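Local coordinates for competence damage-inducible protein A (Klebsiella pneumoniae subsp. pneumoniae MGH 78578, PDB 5V01) that is of unknown function but belongs to the CinA family, some of whose members deamidate nicotinamide mononucleotide, at residues Q138-R143 with S166-H171; F131-R136 with L162-E167. All blocks are in the same frame, centred on the assembly; numbering follows the deposited sequence.

Contact 1: Q138-R143 with S166-H171. With NA (sodium ion), chain E.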
ATOM      1  N   GLN A 138      -1.368  22.025  -6.030  1.00 25.34           N
ATOM      2  CA  GLN A 138      -1.763  22.900  -4.916  1.00 27.71           C
ATOM      3  C   GLN A 138      -1.748  21.956  -3.695  1.00 29.16           C
ATOM      4  O   GLN A 138      -2.575  21.066  -3.627  1.00 27.10           O
ATOM      5  CB  GLN A 138      -3.133  23.583  -5.165  1.00 32.54           C
ATOM      6  CG  GLN A 138      -3.164  25.107  -4.957  1.00 37.20           C
ATOM      7  CD  GLN A 138      -2.299  25.878  -5.958  1.00 42.65           C
ATOM      8  OE1 GLN A 138      -2.225  25.530  -7.140  1.00 47.90           O
ATOM      9  NE2 GLN A 138      -1.646  26.931  -5.489  1.00 53.22           N
ATOM     10  N   THR A 139      -0.770  22.124  -2.791  1.00 25.63           N
ATOM     11  CA  THR A 139      -0.585  21.252  -1.602  1.00 22.83           C
ATOM     12  C   THR A 139      -0.898  21.963  -0.293  1.00 21.08           C
ATOM     13  O   THR A 139      -0.392  23.061  -0.033  1.00 26.03           O
ATOM     14  CB  THR A 139       0.848  20.670  -1.505  1.00 23.84           C
ATOM     15  OG1 THR A 139       1.145  19.962  -2.708  1.00 24.64           O
ATOM     16  CG2 THR A 139       0.998  19.684  -0.324  1.00 21.94           C
ATOM     17  N   GLU A 140      -1.758  21.347   0.498  1.00 19.88           N
ATOM     18  CA  GLU A 140      -2.034  21.760   1.854  1.00 20.04           C
ATOM     19  C   GLU A 140      -1.544  20.680   2.792  1.00 15.93           C
ATOM     20  O   GLU A 140      -1.603  19.480   2.451  1.00 15.51           O
ATOM     21  CB  GLU A 140      -3.543  21.936   2.059  1.00 23.94           C
ATOM     22  CG  GLU A 140      -4.148  23.117   1.340  1.00 31.66           C
ATOM     23  CD  GLU A 140      -5.640  22.989   1.041  1.00 45.28           C
ATOM     24  OE1 GLU A 140      -6.337  22.077   1.551  1.00 51.38           O
ATOM     25  OE2 GLU A 140      -6.128  23.841   0.273  1.00 62.19           O
ATOM     26  N   THR A 141      -1.105  21.077   3.975  1.00 16.10           N
ATOM     27  CA  THR A 141      -0.603  20.141   4.960  1.00 16.43           C
ATOM     28  C   THR A 141      -1.273  20.340   6.304  1.00 16.48           C
ATOM     29  O   THR A 141      -1.821  21.407   6.590  1.00 19.33           O
ATOM     30  CB  THR A 141       0.914  20.283   5.153  1.00 16.54           C
ATOM     31  OG1 THR A 141       1.183  21.602   5.676  1.00 21.79           O
ATOM     32  CG2 THR A 141       1.640  20.042   3.841  1.00 18.99           C
ATOM     33  N   LYS A 142      -1.193  19.317   7.142  1.00 15.00           N
ATOM     34  CA  LYS A 142      -1.751  19.361   8.489  1.00 16.05           C
ATOM     35  C   LYS A 142      -1.028  18.402   9.397  1.00 15.80           C
ATOM     36  O   LYS A 142      -0.792  17.254   9.018  1.00 15.39           O
ATOM     37  CB  LYS A 142      -3.239  18.980   8.470  1.00 17.99           C
ATOM     38  CG  LYS A 142      -3.939  18.947   9.825  1.00 20.01           C
ATOM     39  CD  LYS A 142      -4.376  20.338  10.232  1.00 24.54           C
ATOM     40  CE  LYS A 142      -5.369  20.298  11.375  1.00 28.74           C
ATOM     41  NZ  LYS A 142      -4.693  20.434  12.687  1.00 39.79           N
ATOM     42  N   ARG A 143      -0.678  18.872  10.591  0.50 16.37           N
ATOM     43  CA  ARG A 143      -0.127  18.039  11.657  0.50 17.09           C
ATOM     44  C   ARG A 143      -1.231  17.705  12.644  0.50 17.87           C
ATOM     45  O   ARG A 143      -1.944  18.603  13.105  0.50 21.70           O
ATOM     46  CB  ARG A 143       0.989  18.785  12.382  0.50 18.26           C
ATOM     47  CG  ARG A 143       1.626  18.023  13.533  0.50 21.32           C
ATOM     48  CD  ARG A 143       2.657  18.890  14.255  0.50 24.95           C
ATOM     49  NE  ARG A 143       3.377  18.170  15.303  0.50 28.14           N
ATOM     50  CZ  ARG A 143       2.891  17.923  16.520  0.50 29.58           C
ATOM     51  NH1 ARG A 143       1.674  18.344  16.844  0.50 29.67           N
ATOM     52  NH2 ARG A 143       3.623  17.252  17.416  0.50 28.44           N
ATOM     53  N   SER A 166     -12.629  14.166   1.612  0.50 13.25           N
ATOM     54  CA  SER A 166     -14.065  14.300   1.291  0.50 14.19           C
ATOM     55  C   SER A 166     -14.529  15.760   1.327  0.50 14.78           C
ATOM     56  O   SER A 166     -15.253  16.230   0.419  0.50 19.44           O
ATOM     57  CB  SER A 166     -14.944  13.390   2.186  0.50 14.83           C
ATOM     58  OG  SER A 166     -15.220  13.899   3.495  0.50 15.48           O
ATOM     59  N   GLU A 167     -14.058  16.471   2.350  1.00 12.83           N
ATOM     60  CA  GLU A 167     -14.313  17.895   2.501  1.00 13.68           C
ATOM     61  C   GLU A 167     -13.699  18.702   1.373  1.00 13.52           C
ATOM     62  O   GLU A 167     -14.359  19.548   0.767  1.00 15.45           O
ATOM     63  CB  GLU A 167     -13.862  18.378   3.880  1.00 15.11           C
ATOM     64  CG  GLU A 167     -14.333  19.755   4.308  1.00 17.23           C
ATOM     65  CD  GLU A 167     -13.619  20.909   3.658  1.00 18.84           C
ATOM     66  OE1 GLU A 167     -12.519  20.753   3.086  1.00 20.27           O
ATOM     67  OE2 GLU A 167     -14.196  22.008   3.719  1.00 25.21           O
ATOM     68  N   LYS A 168     -12.432  18.414   1.066  1.00 12.92           N
ATOM     69  CA  LYS A 168     -11.748  19.143   0.019  1.00 13.06           C
ATOM     70  C   LYS A 168     -12.359  18.952  -1.353  1.00 12.56           C
ATOM     71  O   LYS A 168     -12.453  19.913  -2.123  1.00 12.95           O
ATOM     72  CB  LYS A 168     -10.251  18.840   0.007  1.00 13.66           C
ATOM     73  CG  LYS A 168      -9.548  19.360   1.254  1.00 15.40           C
ATOM     74  CD  LYS A 168      -8.134  18.835   1.425  1.00 18.52           C
ATOM     75  CE  LYS A 168      -7.609  18.966   2.851  1.00 19.18           C
ATOM     76  NZ  LYS A 168      -7.590  20.367   3.289  1.00 22.07           N
ATOM     77  N   LEU A 169     -12.852  17.744  -1.636  1.00 13.29           N
ATOM     78  CA  LEU A 169     -13.480  17.459  -2.915  1.00 12.97           C
ATOM     79  C   LEU A 169     -14.733  18.283  -3.150  1.00 13.69           C
ATOM     80  O   LEU A 169     -15.069  18.525  -4.290  1.00 15.49           O
ATOM     81  CB  LEU A 169     -13.801  15.967  -3.053  1.00 13.53           C
ATOM     82  CG  LEU A 169     -12.564  15.095  -3.319  1.00 14.27           C
ATOM     83  CD1 LEU A 169     -12.849  13.622  -3.060  1.00 15.53           C
ATOM     84  CD2 LEU A 169     -12.056  15.308  -4.732  1.00 15.45           C
ATOM     85  N   ALA A 170     -15.392  18.709  -2.070  1.00 13.75           N
ATOM     86  CA  ALA A 170     -16.595  19.523  -2.178  1.00 14.80           C
ATOM     87  C   ALA A 170     -16.303  20.988  -2.578  1.00 14.47           C
ATOM     88  O   ALA A 170     -17.241  21.738  -2.828  1.00 17.38           O
ATOM     89  CB  ALA A 170     -17.374  19.456  -0.873  1.00 18.29           C
ATOM     90  N   HIS A 171     -15.016  21.362  -2.663  1.00 12.03           N
ATOM     91  CA  HIS A 171     -14.636  22.739  -2.966  1.00 12.26           C
ATOM     92  C   HIS A 171     -13.602  22.929  -4.050  1.00 12.12           C
ATOM     93  O   HIS A 171     -13.463  24.024  -4.573  1.00 12.21           O
ATOM     94  CB  HIS A 171     -14.171  23.409  -1.677  1.00 12.56           C
ATOM     95  CG  HIS A 171     -15.231  23.381  -0.632  1.00 13.82           C
ATOM     96  ND1 HIS A 171     -15.395  22.375   0.288  1.00 17.71           N
ATOM     97  CD2 HIS A 171     -16.301  24.195  -0.477  1.00 12.79           C
ATOM     98  CE1 HIS A 171     -16.494  22.606   1.002  1.00 14.75           C
ATOM     99  NE2 HIS A 171     -17.054  23.706   0.555  1.00 18.46           N
TER
HETATM  100 NA    NA E 203     -16.955  15.455  -0.881  1.00 36.23          NA
HETATM  101  O   HOH W   1     -16.076  13.220  -1.273  1.00 27.30           O
HETATM  102  O   HOH W   2     -19.464  14.291  -1.116  1.00 51.29           O
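At the solvent-facing margin of the sheet, Glu-140 on strand 138-145 and Lys-168 near the C-terminal end of helix 150-169 form a surface salt bridge. Glu-140 OE1 accepts from Lys-168 NZ at 2.7 Å, and the ammonium arrives almost head-on to the C-O bond. Glu-140 OE2 lies 4.8 Å from Lys-168 NZ, which makes the grip one-pronged rather than bidentate. The backbones stay well apart, with 10.2 Å between Glu-140 CA and Lys-168 CA, and the two side chains bridge that gap by running past each other in opposite directions. The lysine is extended until its final bond, where a bend (chi4 -60°) turns NZ onto the carboxylate. In this alpha/beta fold strand 138-145 is an outermost strand of the mixed sheet within this chain, and the bridge ties it to the helix lying over one face. Lys-168 also makes a cation-pi contact with Trp-133, while the Thr-141 side chain, pointing away from 166-171, touches Gln-93 of helix 89-103. Glu-167 O takes His-171 ND1 at 3.0 Å, in the imidazole plane, and Ala-170 N at 3.1 Å from the opposite face of its carbonyl plane.

Contact 2: F131-R136 with L162-E167. With NA (sodium ion), chain E.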
ATOM      1  N   PHE A 131       0.143  15.137   7.297  1.00 12.60           N
ATOM      2  CA  PHE A 131      -0.648  14.870   6.121  1.00 12.46           C
ATOM      3  C   PHE A 131      -0.359  15.906   5.066  1.00 11.83           C
ATOM      4  O   PHE A 131      -0.198  17.098   5.422  1.00 13.17           O
ATOM      5  CB  PHE A 131      -2.148  14.979   6.462  1.00 12.29           C
ATOM      6  CG  PHE A 131      -2.616  13.970   7.475  1.00 12.63           C
ATOM      7  CD1 PHE A 131      -2.447  14.198   8.820  1.00 13.25           C
ATOM      8  CD2 PHE A 131      -3.201  12.765   7.062  1.00 12.70           C
ATOM      9  CE1 PHE A 131      -2.844  13.263   9.753  1.00 13.79           C
ATOM     10  CE2 PHE A 131      -3.605  11.827   7.992  1.00 12.50           C
ATOM     11  CZ  PHE A 131      -3.448  12.071   9.338  1.00 13.84           C
ATOM     12  N   ALA A 132      -0.360  15.497   3.802  1.00 11.26           N
ATOM     13  CA  ALA A 132      -0.381  16.403   2.653  1.00 12.68           C
ATOM     14  C   ALA A 132      -1.460  15.976   1.677  1.00 12.15           C
ATOM     15  O   ALA A 132      -1.579  14.771   1.391  1.00 12.51           O
ATOM     16  CB  ALA A 132       0.956  16.418   1.949  1.00 14.40           C
ATOM     17  N   TRP A 133      -2.244  16.932   1.184  1.00 12.82           N
ATOM     18  CA  TRP A 133      -3.203  16.702   0.116  1.00 12.92           C
ATOM     19  C   TRP A 133      -2.768  17.631  -1.007  1.00 13.35           C
ATOM     20  O   TRP A 133      -2.727  18.863  -0.821  1.00 15.56           O
ATOM     21  CB  TRP A 133      -4.648  17.000   0.550  1.00 13.78           C
ATOM     22  CG  TRP A 133      -5.126  16.251   1.721  1.00 12.79           C
ATOM     23  CD1 TRP A 133      -5.959  15.133   1.710  1.00 12.29           C
ATOM     24  CD2 TRP A 133      -4.910  16.563   3.098  1.00 13.51           C
ATOM     25  NE1 TRP A 133      -6.229  14.746   2.986  1.00 13.44           N
ATOM     26  CE2 TRP A 133      -5.599  15.589   3.860  1.00 12.68           C
ATOM     27  CE3 TRP A 133      -4.234  17.593   3.775  1.00 13.55           C
ATOM     28  CZ2 TRP A 133      -5.606  15.600   5.258  1.00 12.90           C
ATOM     29  CZ3 TRP A 133      -4.247  17.594   5.153  1.00 14.45           C
ATOM     30  CH2 TRP A 133      -4.933  16.622   5.882  1.00 14.18           C
ATOM     31  N   ASN A 134      -2.396  17.055  -2.139  1.00 14.07           N
ATOM     32  CA  ASN A 134      -1.811  17.747  -3.267  1.00 16.14           C
ATOM     33  C   ASN A 134      -2.787  17.619  -4.436  1.00 15.35           C
ATOM     34  O   ASN A 134      -2.974  16.533  -4.957  1.00 16.36           O
ATOM     35  CB  ASN A 134      -0.425  17.164  -3.531  1.00 16.42           C
ATOM     36  CG  ASN A 134       0.281  17.765  -4.719  1.00 17.91           C
ATOM     37  OD1 ASN A 134      -0.325  18.388  -5.585  1.00 20.16           O
ATOM     38  ND2 ASN A 134       1.589  17.523  -4.783  1.00 20.22           N
ATOM     39  N   PHE A 135      -3.440  18.729  -4.804  1.00 18.52           N
ATOM     40  CA  PHE A 135      -4.379  18.775  -5.915  1.00 18.66           C
ATOM     41  C   PHE A 135      -3.648  19.459  -7.067  1.00 20.04           C
ATOM     42  O   PHE A 135      -3.481  20.680  -7.060  1.00 24.93           O
ATOM     43  CB  PHE A 135      -5.656  19.557  -5.514  1.00 19.42           C
ATOM     44  CG  PHE A 135      -6.632  19.775  -6.642  1.00 19.45           C
ATOM     45  CD1 PHE A 135      -7.126  18.740  -7.403  1.00 23.62           C
ATOM     46  CD2 PHE A 135      -7.103  21.047  -6.892  1.00 21.80           C
ATOM     47  CE1 PHE A 135      -8.026  18.956  -8.440  1.00 24.84           C
ATOM     48  CE2 PHE A 135      -8.004  21.282  -7.922  1.00 23.96           C
ATOM     49  CZ  PHE A 135      -8.438  20.240  -8.720  1.00 23.02           C
ATOM     50  N   ARG A 136      -3.204  18.675  -8.041  1.00 20.99           N
ATOM     51  CA  ARG A 136      -2.571  19.179  -9.263  1.00 22.92           C
ATOM     52  C   ARG A 136      -1.415  20.151  -8.999  1.00 25.01           C
ATOM     53  O   ARG A 136      -1.214  21.093  -9.759  1.00 33.98           O
ATOM     54  CB  ARG A 136      -3.641  19.812 -10.174  1.00 26.20           C
ATOM     55  CG  ARG A 136      -4.670  18.803 -10.648  1.00 24.66           C
ATOM     56  CD  ARG A 136      -5.742  19.374 -11.560  1.00 26.84           C
ATOM     57  NE  ARG A 136      -6.423  18.304 -12.290  1.00 28.50           N
ATOM     58  CZ  ARG A 136      -7.552  18.441 -12.986  1.00 28.71           C
ATOM     59  NH1 ARG A 136      -8.175  19.616 -13.059  1.00 31.52           N
ATOM     60  NH2 ARG A 136      -8.068  17.393 -13.625  1.00 30.07           N
ATOM     61  N   LEU A 162      -9.055  10.542   4.789  1.00 11.70           N
ATOM     62  CA  LEU A 162     -10.211  10.390   3.927  1.00 12.22           C
ATOM     63  C   LEU A 162     -11.291  11.442   4.207  1.00 11.50           C
ATOM     64  O   LEU A 162     -11.914  11.939   3.273  1.00 13.27           O
ATOM     65  CB  LEU A 162     -10.801   8.984   4.044  1.00 12.91           C
ATOM     66  CG  LEU A 162      -9.911   7.862   3.492  1.00 12.94           C
ATOM     67  CD1 LEU A 162     -10.390   6.507   4.030  1.00 13.82           C
ATOM     68  CD2 LEU A 162      -9.875   7.876   1.971  1.00 14.44           C
ATOM     69  N   ALA A 163     -11.555  11.712   5.488  1.00 12.18           N
ATOM     70  CA  ALA A 163     -12.576  12.701   5.856  1.00 12.21           C
ATOM     71  C   ALA A 163     -12.162  14.075   5.338  1.00 12.47           C
ATOM     72  O   ALA A 163     -12.984  14.819   4.786  1.00 13.96           O
ATOM     73  CB  ALA A 163     -12.789  12.726   7.352  1.00 13.82           C
ATOM     74  N   ALA A 164     -10.884  14.411   5.492  1.00 12.42           N
ATOM     75  CA  ALA A 164     -10.398  15.708   4.991  1.00 12.72           C
ATOM     76  C   ALA A 164     -10.461  15.768   3.461  1.00 12.53           C
ATOM     77  O   ALA A 164     -10.832  16.778   2.857  1.00 14.36           O
ATOM     78  CB  ALA A 164      -8.993  15.974   5.479  1.00 13.19           C
ATOM     79  N   LEU A 165     -10.102  14.654   2.807  1.00 12.10           N
ATOM     80  CA  LEU A 165     -10.221  14.582   1.356  1.00 12.30           C
ATOM     81  C   LEU A 165     -11.676  14.798   0.911  1.00 13.34           C
ATOM     82  O   LEU A 165     -11.916  15.523  -0.050  1.00 14.14           O
ATOM     83  CB  LEU A 165      -9.736  13.227   0.853  1.00 12.23           C
ATOM     84  CG  LEU A 165      -9.897  13.016  -0.662  1.00 13.31           C
ATOM     85  CD1 LEU A 165      -9.077  14.031  -1.453  1.00 15.12           C
ATOM     86  CD2 LEU A 165      -9.554  11.590  -1.069  1.00 14.36           C
ATOM     87  N   SER A 166     -12.629  14.166   1.612  0.50 13.25           N
ATOM     88  CA  SER A 166     -14.065  14.300   1.291  0.50 14.19           C
ATOM     89  C   SER A 166     -14.529  15.760   1.327  0.50 14.78           C
ATOM     90  O   SER A 166     -15.253  16.230   0.419  0.50 19.44           O
ATOM     91  CB  SER A 166     -14.944  13.390   2.186  0.50 14.83           C
ATOM     92  OG  SER A 166     -15.220  13.899   3.495  0.50 15.48           O
ATOM     93  N   GLU A 167     -14.058  16.471   2.350  1.00 12.83           N
ATOM     94  CA  GLU A 167     -14.313  17.895   2.501  1.00 13.68           C
ATOM     95  C   GLU A 167     -13.699  18.702   1.373  1.00 13.52           C
ATOM     96  O   GLU A 167     -14.359  19.548   0.767  1.00 15.45           O
ATOM     97  CB  GLU A 167     -13.862  18.378   3.880  1.00 15.11           C
ATOM     98  CG  GLU A 167     -14.333  19.755   4.308  1.00 17.23           C
ATOM     99  CD  GLU A 167     -13.619  20.909   3.658  1.00 18.84           C
ATOM    100  OE1 GLU A 167     -12.519  20.753   3.086  1.00 20.27           O
ATOM    101  OE2 GLU A 167     -14.196  22.008   3.719  1.00 25.21           O
TER
HETATM  102 NA    NA E 203     -16.955  15.455  -0.881  1.00 36.23          NA
HETATM  103  O   HOH W   1     -16.076  13.220  -1.273  1.00 27.30           O
HETATM  104  O   HOH W   2     -19.464  14.291  -1.116  1.00 51.29           O
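A buried helix-on-sheet interface, part of the alpha/beta core of this CinA-family domain, brings Trp-133 of strand 128-135 against Ala-164 and Leu-165 of helix 150-169. Strand and helix come close here, with Trp-133 CA 7.4 Å from Leu-165 CA, and the small methyl of Ala-164 is what meets the indole. The tightest point is Trp-133 CZ2 against Ala-164 CB at 3.4 Å, a snug carbon-carbon contact. The same methyl lies 3.8 Å from Trp-133 CE2 and 4.1 Å from Trp-133 CH2, so it sits by the benzo half of the indole next to the ring fusion; its approach is oblique to the ring. On the pyrrole half, Trp-133 CD1 meets Leu-165 CB at 4.3 Å, a looser apolar contact. The indole's first torsion (chi1 -57°) sets CG beside the backbone N, and the second (chi2 -102°) sets the ring plane nearly perpendicular to the plane through CA, CB and CG.

The polar edge of the indole is satisfied within the same helix, where Trp-133 NE1 donates to Ala-161 O; this bond should restrict rotation of the ring. Ile-109 of strand 107-113 touches Trp-133, and both Ile-109 and Val-22 of helix 15-29 touch Leu-165, placing the pair among the middle strands and the neighbouring helix. Phe-135, two residues along the strand on the same face, stacks on Trp-172 near the C-terminus.

The helix keeps its regular bonding beneath the tryptophan, with Ser-166 N donating to Leu-162 O at 2.9 Å. In the C-terminal part of the helix, Ser-166 O binds a sodium ion at 2.3 Å, which two waters also ligate.

Overall arrangement
Contacts 1 and 2 are successive steps of one attachment: helix 150-169 meets neighbouring antiparallel strands, in the core through 131-136 and at the surface through 138-143. The contact centres lie about 4 Å apart. The strands are joined by probable backbone hydrogen bonds, Glu-140 O to Trp-133 N and Lys-142 O to Phe-131 N, both 2.9 Å, so Glu-140 and Trp-133, the strand residues that carry the two contacts, are cross-strand partners. Lys-168 of contact 1 also reaches the indole of contact 2. Ser-166 and Glu-167 belong to both; the sodium ion on Ser-166 lies 11.4 Å from Lys-168 NZ, well away from the salt bridge.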